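DITP/XTP pyrophosphatase (PDB 6WWD) probably hydrolyses non-canonical purine nucleoside triphosphates such as XTP, dITP and ITP to their monophosphates and diphosphate, cleansing the nucleotide pool. Local coordinates at residues 37-42 against 61-66; 52-57 against 134-139. One frame throughout, in Å; residues are numbered along the deposited sequence.

Contact 1: 37-42 against 61-66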
ATOM      1  N   PRO D  37      16.888  28.491  15.854  1.00 23.81           N
ATOM      2  CA  PRO D  37      17.582  28.784  14.596  1.00 23.36           C
ATOM      3  C   PRO D  37      17.010  28.005  13.420  1.00 20.30           C
ATOM      4  O   PRO D  37      16.597  26.850  13.541  1.00 18.53           O
ATOM      5  CB  PRO D  37      19.028  28.400  14.900  1.00 24.93           C
ATOM      6  CG  PRO D  37      19.152  28.690  16.371  1.00 27.34           C
ATOM      7  CD  PRO D  37      17.825  28.344  16.982  1.00 20.58           C
ATOM      8  N   GLU D  38      16.975  28.670  12.277  1.00 20.60           N
ATOM      9  CA  GLU D  38      16.468  28.058  11.059  1.00 24.91           C
ATOM     10  C   GLU D  38      17.280  26.822  10.712  1.00 23.28           C
ATOM     11  O   GLU D  38      18.506  26.794  10.864  1.00 24.34           O
ATOM     12  CB  GLU D  38      16.533  29.069   9.906  1.00 23.92           C
ATOM     13  CG  GLU D  38      15.527  28.808   8.800  1.00 29.75           C
ATOM     14  CD  GLU D  38      15.560  29.890   7.719  1.00 38.89           C
ATOM     15  OE1 GLU D  38      16.670  30.349   7.374  1.00 40.03           O
ATOM     16  OE2 GLU D  38      14.479  30.285   7.221  1.00 39.05           O
ATOM     17  N   TYR D  39      16.595  25.798  10.233  1.00 25.57           N
ATOM     18  CA  TYR D  39      17.286  24.631   9.720  1.00 26.57           C
ATOM     19  C   TYR D  39      16.606  24.176   8.443  1.00 30.14           C
ATOM     20  O   TYR D  39      15.459  24.528   8.168  1.00 24.45           O
ATOM     21  CB  TYR D  39      17.340  23.509  10.761  1.00 24.58           C
ATOM     22  CG  TYR D  39      16.003  23.048  11.331  1.00 20.16           C
ATOM     23  CD1 TYR D  39      15.214  22.114  10.650  1.00 21.32           C
ATOM     24  CD2 TYR D  39      15.567  23.490  12.578  1.00 15.33           C
ATOM     25  CE1 TYR D  39      14.004  21.665  11.180  1.00 18.90           C
ATOM     26  CE2 TYR D  39      14.364  23.040  13.128  1.00 16.86           C
ATOM     27  CZ  TYR D  39      13.586  22.126  12.419  1.00 18.64           C
ATOM     28  OH  TYR D  39      12.400  21.676  12.953  1.00 14.39           O
ATOM     29  N   GLU D  40      17.341  23.398   7.655  1.00 31.59           N
ATOM     30  CA  GLU D  40      16.837  22.967   6.359  1.00 39.57           C
ATOM     31  C   GLU D  40      15.675  21.992   6.534  1.00 35.98           C
ATOM     32  O   GLU D  40      15.791  20.981   7.237  1.00 34.64           O
ATOM     33  CB  GLU D  40      17.969  22.322   5.561  1.00 45.11           C
ATOM     34  CG  GLU D  40      17.527  21.533   4.350  1.00 49.76           C
ATOM     35  CD  GLU D  40      18.688  20.824   3.685  1.00 63.22           C
ATOM     36  OE1 GLU D  40      19.497  21.506   3.016  1.00 70.12           O
ATOM     37  OE2 GLU D  40      18.802  19.590   3.852  1.00 64.29           O
ATOM     38  N   GLU D  41      14.554  22.299   5.889  1.00 30.48           N
ATOM     39  CA  GLU D  41      13.363  21.463   5.925  1.00 37.38           C
ATOM     40  C   GLU D  41      13.265  20.638   4.640  1.00 36.69           C
ATOM     41  O   GLU D  41      13.126  21.191   3.543  1.00 38.12           O
ATOM     42  CB  GLU D  41      12.127  22.329   6.158  1.00 41.90           C
ATOM     43  CG  GLU D  41      12.010  22.796   7.622  1.00 42.03           C
ATOM     44  CD  GLU D  41      11.299  24.132   7.777  1.00 43.42           C
ATOM     45  OE1 GLU D  41      11.704  24.918   8.664  1.00 38.95           O
ATOM     46  OE2 GLU D  41      10.343  24.401   7.014  1.00 43.10           O
ATOM     47  N   VAL D  42      13.347  19.326   4.783  1.00 33.49           N
ATOM     48  CA  VAL D  42      13.364  18.413   3.636  1.00 37.61           C
ATOM     49  C   VAL D  42      11.995  18.419   2.954  1.00 33.92           C
ATOM     50  O   VAL D  42      10.961  18.348   3.641  1.00 32.27           O
ATOM     51  CB  VAL D  42      13.756  17.012   4.104  1.00 40.11           C
ATOM     52  CG1 VAL D  42      13.742  16.025   2.966  1.00 43.12           C
ATOM     53  CG2 VAL D  42      15.137  17.062   4.750  1.00 44.35           C
ATOM     54  N   VAL D  61      13.437  17.658  16.993  1.00 15.79           N
ATOM     55  CA  VAL D  61      14.226  17.189  18.134  1.00 16.60           C
ATOM     56  C   VAL D  61      15.712  17.274  17.814  1.00 16.87           C
ATOM     57  O   VAL D  61      16.530  17.678  18.655  1.00 17.90           O
ATOM     58  CB  VAL D  61      13.811  15.760  18.527  1.00 16.81           C
ATOM     59  CG1 VAL D  61      14.638  15.264  19.724  1.00 14.25           C
ATOM     60  CG2 VAL D  61      12.311  15.705  18.843  1.00 12.14           C
ATOM     61  N   LYS D  62      16.083  16.884  16.592  1.00 16.20           N
ATOM     62  CA  LYS D  62      17.488  16.817  16.207  1.00 20.31           C
ATOM     63  C   LYS D  62      18.190  18.160  16.374  1.00 21.11           C
ATOM     64  O   LYS D  62      19.357  18.211  16.785  1.00 16.30           O
ATOM     65  CB  LYS D  62      17.591  16.326  14.763  1.00 21.04           C
ATOM     66  CG  LYS D  62      18.952  16.459  14.108  1.00 27.13           C
ATOM     67  CD  LYS D  62      18.877  15.852  12.693  1.00 35.54           C
ATOM     68  CE  LYS D  62      20.052  16.246  11.805  1.00 39.57           C
ATOM     69  NZ  LYS D  62      20.745  15.050  11.210  1.00 38.83           N
ATOM     70  N   HIS D  63      17.490  19.260  16.072  1.00 17.78           N
ATOM     71  CA  HIS D  63      18.100  20.581  16.086  1.00 17.76           C
ATOM     72  C   HIS D  63      17.943  21.323  17.407  1.00 19.24           C
ATOM     73  O   HIS D  63      18.607  22.344  17.594  1.00 20.81           O
ATOM     74  CB  HIS D  63      17.523  21.441  14.954  1.00 19.51           C
ATOM     75  CG  HIS D  63      17.996  21.018  13.601  1.00 20.75           C
ATOM     76  ND1 HIS D  63      17.243  20.218  12.766  1.00 24.13           N
ATOM     77  CD2 HIS D  63      19.172  21.216  12.967  1.00 19.02           C
ATOM     78  CE1 HIS D  63      17.921  19.977  11.661  1.00 20.33           C
ATOM     79  NE2 HIS D  63      19.096  20.568  11.760  1.00 23.73           N
ATOM     80  N   THR D  64      17.076  20.869  18.310  1.00 13.27           N
ATOM     81  CA  THR D  64      16.811  21.608  19.538  1.00 19.93           C
ATOM     82  C   THR D  64      16.953  20.802  20.823  1.00 22.46           C
ATOM     83  O   THR D  64      17.131  21.413  21.890  1.00 21.97           O
ATOM     84  CB  THR D  64      15.395  22.201  19.506  1.00 21.45           C
ATOM     85  OG1 THR D  64      14.447  21.142  19.628  1.00 13.43           O
ATOM     86  CG2 THR D  64      15.142  22.986  18.198  1.00 19.22           C
ATOM     87  N   GLY D  65      16.884  19.470  20.766  1.00 16.90           N
ATOM     88  CA  GLY D  65      16.822  18.654  21.957  1.00 18.20           C
ATOM     89  C   GLY D  65      15.510  18.706  22.700  1.00 21.94           C
ATOM     90  O   GLY D  65      15.370  18.013  23.718  1.00 18.26           O
ATOM     91  N   LEU D  66      14.534  19.470  22.201  1.00 14.38           N
ATOM     92  CA  LEU D  66      13.207  19.546  22.778  1.00 14.77           C
ATOM     93  C   LEU D  66      12.301  18.487  22.170  1.00 15.70           C
ATOM     94  O   LEU D  66      12.465  18.087  21.016  1.00 12.26           O
ATOM     95  CB  LEU D  66      12.596  20.929  22.535  1.00 20.16           C
ATOM     96  CG  LEU D  66      13.443  22.116  23.029  1.00 21.27           C
ATOM     97  CD1 LEU D  66      12.841  23.450  22.587  1.00 21.74           C
ATOM     98  CD2 LEU D  66      13.583  22.042  24.534  1.00 19.36           C
TER
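His63 ND1 is engaged from two directions: in its own helix it is hydrogen-bonded to the carbonyl oxygen of Glu59, one turn earlier, while above the imidazole plane it meets the ring of Tyr39, with CG of Tyr39 3.4 Å from ND1 of His63. The two rings form an offset stack, with centroids 4.1 Å apart and planes inclined by only 7°. Displacement places ND1 over the phenol ring, shifted toward its rim near CG and CD1, and brings Tyr39 CB over the middle of the imidazole, 3.5 Å from its centroid and almost straight above it, a CH-pi contact. Tyr39 is turned into this position by its first torsion, which sets CG between the backbone N and the carbonyl carbon (chi1 56°). The loop between strand 29-31 and helix 49-64 thus doubles back onto the C-terminal end of that same helix and lays its ring flat on the imidazole that His63 holds out from the last turn. Histidine suits that turn because its flat ring can stack while one nitrogen bonds back to the helix.

Beyond the stack the helix is brought to a close. Val61 O accepts from both Gly65 N and Thr64 N, and Gly65, with positive phi, is where helical geometry is left, a conformation glycine adopts easily. Thr64 OG1 then takes the N-H of Leu66 at 3.1 Å (161°) in an ST turn, and it also bonds to the carbonyl of Gly60.

Leu33 touches Tyr39 as well, and Glu41 forms a salt bridge with Arg8, a predicted substrate-binding residue. No hydrogen bond joins the two segments, so this surface contact rests on ring overlap and dispersion. Since a carbonyl oxygen can only accept, ND1 is probably the protonated nitrogen, and the bond to Glu59 would restrain the imidazole's rotation and so keep its face toward Tyr39.

Contact 2: 52-57 against 134-139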
ATOM      1  N   ASN D  52       5.373  11.540   7.206  1.00 14.51           N
ATOM      2  CA  ASN D  52       5.920  12.868   7.014  1.00 14.13           C
ATOM      3  C   ASN D  52       5.814  13.706   8.276  1.00 11.64           C
ATOM      4  O   ASN D  52       6.712  14.500   8.552  1.00 14.87           O
ATOM      5  CB  ASN D  52       5.244  13.539   5.822  1.00 15.46           C
ATOM      6  CG  ASN D  52       5.913  13.164   4.507  1.00 17.08           C
ATOM      7  OD1 ASN D  52       6.935  13.737   4.150  1.00 20.14           O
ATOM      8  ND2 ASN D  52       5.358  12.170   3.798  1.00 15.10           N
ATOM      9  N   ALA D  53       4.762  13.525   9.072  1.00  9.92           N
ATOM     10  CA  ALA D  53       4.724  14.221  10.351  1.00 11.19           C
ATOM     11  C   ALA D  53       5.870  13.753  11.235  1.00 12.94           C
ATOM     12  O   ALA D  53       6.532  14.569  11.879  1.00 11.07           O
ATOM     13  CB  ALA D  53       3.377  14.015  11.051  1.00 12.93           C
ATOM     14  N   LEU D  54       6.159  12.443  11.219  1.00 11.67           N
ATOM     15  CA  LEU D  54       7.268  11.915  12.008  1.00 17.24           C
ATOM     16  C   LEU D  54       8.607  12.460  11.525  1.00 14.37           C
ATOM     17  O   LEU D  54       9.471  12.804  12.338  1.00 14.76           O
ATOM     18  CB  LEU D  54       7.267  10.382  11.970  1.00 13.22           C
ATOM     19  CG  LEU D  54       6.380   9.745  13.034  1.00 17.97           C
ATOM     20  CD1 LEU D  54       6.213   8.223  12.769  1.00 14.20           C
ATOM     21  CD2 LEU D  54       6.997  10.009  14.421  1.00 15.88           C
ATOM     22  N   ILE D  55       8.809  12.532  10.209  1.00 12.61           N
ATOM     23  CA  ILE D  55      10.063  13.086   9.710  1.00 17.13           C
ATOM     24  C   ILE D  55      10.262  14.501  10.244  1.00 13.07           C
ATOM     25  O   ILE D  55      11.347  14.856  10.719  1.00 14.33           O
ATOM     26  CB  ILE D  55      10.105  13.045   8.172  1.00 19.66           C
ATOM     27  CG1 ILE D  55      10.253  11.602   7.679  1.00 18.75           C
ATOM     28  CG2 ILE D  55      11.276  13.892   7.670  1.00 18.02           C
ATOM     29  CD1 ILE D  55      10.062  11.461   6.176  1.00 21.97           C
ATOM     30  N   LYS D  56       9.209  15.318  10.212  1.00 13.48           N
ATOM     31  CA  LYS D  56       9.345  16.697  10.677  1.00 15.32           C
ATOM     32  C   LYS D  56       9.612  16.767  12.177  1.00 16.92           C
ATOM     33  O   LYS D  56      10.412  17.596  12.627  1.00 17.17           O
ATOM     34  CB  LYS D  56       8.098  17.498  10.323  1.00 15.34           C
ATOM     35  CG  LYS D  56       8.219  18.178   8.979  1.00 27.90           C
ATOM     36  CD  LYS D  56       6.959  18.084   8.150  1.00 26.84           C
ATOM     37  CE  LYS D  56       5.779  18.689   8.847  1.00 24.62           C
ATOM     38  NZ  LYS D  56       4.711  18.973   7.861  1.00 20.88           N
ATOM     39  N   ALA D  57       8.956  15.917  12.969  1.00 10.89           N
ATOM     40  CA  ALA D  57       9.166  15.984  14.411  1.00 14.32           C
ATOM     41  C   ALA D  57      10.564  15.513  14.795  1.00 12.90           C
ATOM     42  O   ALA D  57      11.201  16.119  15.677  1.00 11.54           O
ATOM     43  CB  ALA D  57       8.090  15.176  15.150  1.00 11.28           C
ATOM     44  N   GLU D 134       8.656   7.787  19.709  1.00 13.95           N
ATOM     45  CA  GLU D 134       7.914   8.287  18.546  1.00 13.78           C
ATOM     46  C   GLU D 134       6.476   7.811  18.620  1.00 15.76           C
ATOM     47  O   GLU D 134       6.226   6.607  18.705  1.00 13.38           O
ATOM     48  CB  GLU D 134       8.513   7.803  17.225  1.00 12.38           C
ATOM     49  CG  GLU D 134       9.972   8.112  17.050  1.00 14.99           C
ATOM     50  CD  GLU D 134      10.475   7.697  15.687  1.00 20.47           C
ATOM     51  OE1 GLU D 134       9.712   7.023  14.958  1.00 21.05           O
ATOM     52  OE2 GLU D 134      11.623   8.051  15.343  1.00 19.30           O
ATOM     53  N   VAL D 135       5.534   8.748  18.557  1.00 12.86           N
ATOM     54  CA  VAL D 135       4.116   8.436  18.473  1.00 14.94           C
ATOM     55  C   VAL D 135       3.512   9.278  17.357  1.00 17.24           C
ATOM     56  O   VAL D 135       3.764  10.484  17.268  1.00 14.81           O
ATOM     57  CB  VAL D 135       3.380   8.719  19.799  1.00 17.42           C
ATOM     58  CG1 VAL D 135       1.892   8.397  19.641  1.00 14.11           C
ATOM     59  CG2 VAL D 135       4.003   7.943  20.968  1.00 16.29           C
ATOM     60  N   VAL D 136       2.689   8.664  16.529  1.00 17.12           N
ATOM     61  CA  VAL D 136       1.998   9.404  15.488  1.00 14.49           C
ATOM     62  C   VAL D 136       0.525   9.039  15.526  1.00 19.02           C
ATOM     63  O   VAL D 136       0.155   7.900  15.841  1.00 13.48           O
ATOM     64  CB  VAL D 136       2.625   9.157  14.100  1.00 13.99           C
ATOM     65  CG1 VAL D 136       2.546   7.700  13.694  1.00 15.13           C
ATOM     66  CG2 VAL D 136       1.967  10.069  13.069  1.00 15.61           C
ATOM     67  N   VAL D 137      -0.321  10.040  15.306  1.00 18.60           N
ATOM     68  CA  VAL D 137      -1.766   9.867  15.265  0.51 18.90           C
ATOM     69  C   VAL D 137      -2.273  10.486  13.968  1.00 17.86           C
ATOM     70  O   VAL D 137      -1.711  11.465  13.473  1.00 14.86           O
ATOM     71  CB  VAL D 137      -2.453  10.511  16.499  0.51 20.89           C
ATOM     72  CG1 VAL D 137      -3.974  10.344  16.455  0.51 22.06           C
ATOM     73  CG2 VAL D 137      -1.899   9.934  17.783  0.51 21.12           C
ATOM     74  N   GLU D 138      -3.338   9.911  13.410  1.00 14.54           N
ATOM     75  CA  GLU D 138      -3.990  10.555  12.278  1.00 17.40           C
ATOM     76  C   GLU D 138      -5.498  10.446  12.434  1.00 19.81           C
ATOM     77  O   GLU D 138      -6.011   9.557  13.129  1.00 16.68           O
ATOM     78  CB  GLU D 138      -3.546   9.971  10.928  1.00 13.04           C
ATOM     79  CG  GLU D 138      -4.316   8.740  10.504  1.00 15.14           C
ATOM     80  CD  GLU D 138      -3.946   8.275   9.103  1.00 19.56           C
ATOM     81  OE1 GLU D 138      -4.465   7.210   8.677  1.00 15.92           O
ATOM     82  OE2 GLU D 138      -3.131   8.971   8.439  1.00 13.60           O
ATOM     83  N   GLY D 139      -6.191  11.402  11.831  1.00 16.05           N
ATOM     84  CA  GLY D 139      -7.635  11.349  11.681  1.00 12.72           C
ATOM     85  C   GLY D 139      -7.994  11.429  10.211  1.00 14.86           C
ATOM     86  O   GLY D 139      -7.351  12.157   9.450  1.00 13.18           O
TER
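Glu134 opens the strand by laying the aliphatic part of its side chain against Leu54 of the helix, where its CB lies 3.9 Å from Leu54 CD2. Its CG stands beside the backbone N, anti to the carbonyl carbon (chi1 -55°), and the chain runs on extended, bringing OE1 to 4.1 Å from the same methyl of Leu54. The carboxylate finds its charged partner in Arg58, further along the helix. Glutamate therefore serves two purposes here: methylenes for the leucine and a buried charge that is paired.

Val135 points its side chain to the other face of the sheet, as alternation in a strand demands, and turns little more than its carbonyl toward Leu54. With Val136 the side chain faces the helix again. Leu54 and Val136 meet at about a right angle: CG1 of Val136 is 3.8 Å from CD1 of Leu54, and CB of Val136 is 3.9 Å from CG of Leu54. Leu54 thus spans two successive positions on the side of the strand that faces the helix, CD2 on Glu134 and CD1 on Val136, an apolar fit suited to a long forked side chain opposite a compact beta-branched one. Past Val136 the strand diverges from this part of the helix, and Glu138 turns to Arg140 for a salt bridge.

The axes of helix 52-57 and strand 134-139 approach to 8.9 Å, with directions 140° apart. Lys56 of this helix salt-bridges Asp72, the predicted magnesium ligand and proton acceptor, so the packed helix presents a charge to the probable active site. Leu54 and Ala53 also rest on Ala126 of strand 118-128, which pairs with strand 134-145, while residues 135-139 pair antiparallel with a strand of the third subunit. Helix 49-64 consequently packs across a sheet that continues into another chain, with Ala57 touching Ala70 of strand 67-77 and Val128 of strand 118-128.

Overall arrangement
Helix 49-64 is common to both contacts, whose centres lie about 15 Å apart on the same side of the chain's centre. Along the chain the segments alternate, 37-42, 52-57, 61-66, then 134-139: contact 1 brings the loop after strand 29-31 back to the helix's C-terminal end, whereas contact 2 sets an earlier part of that helix on a strand much later in sequence. One is at the surface, the other buried against the mixed sheet. The side chain of Tyr39 in contact 1 is about 7 Å from that of Arg8, and that of Val136 in contact 2 about 8 Å from that of Asp72, predicted to bind substrate and magnesium respectively in this HAM1-family enzyme.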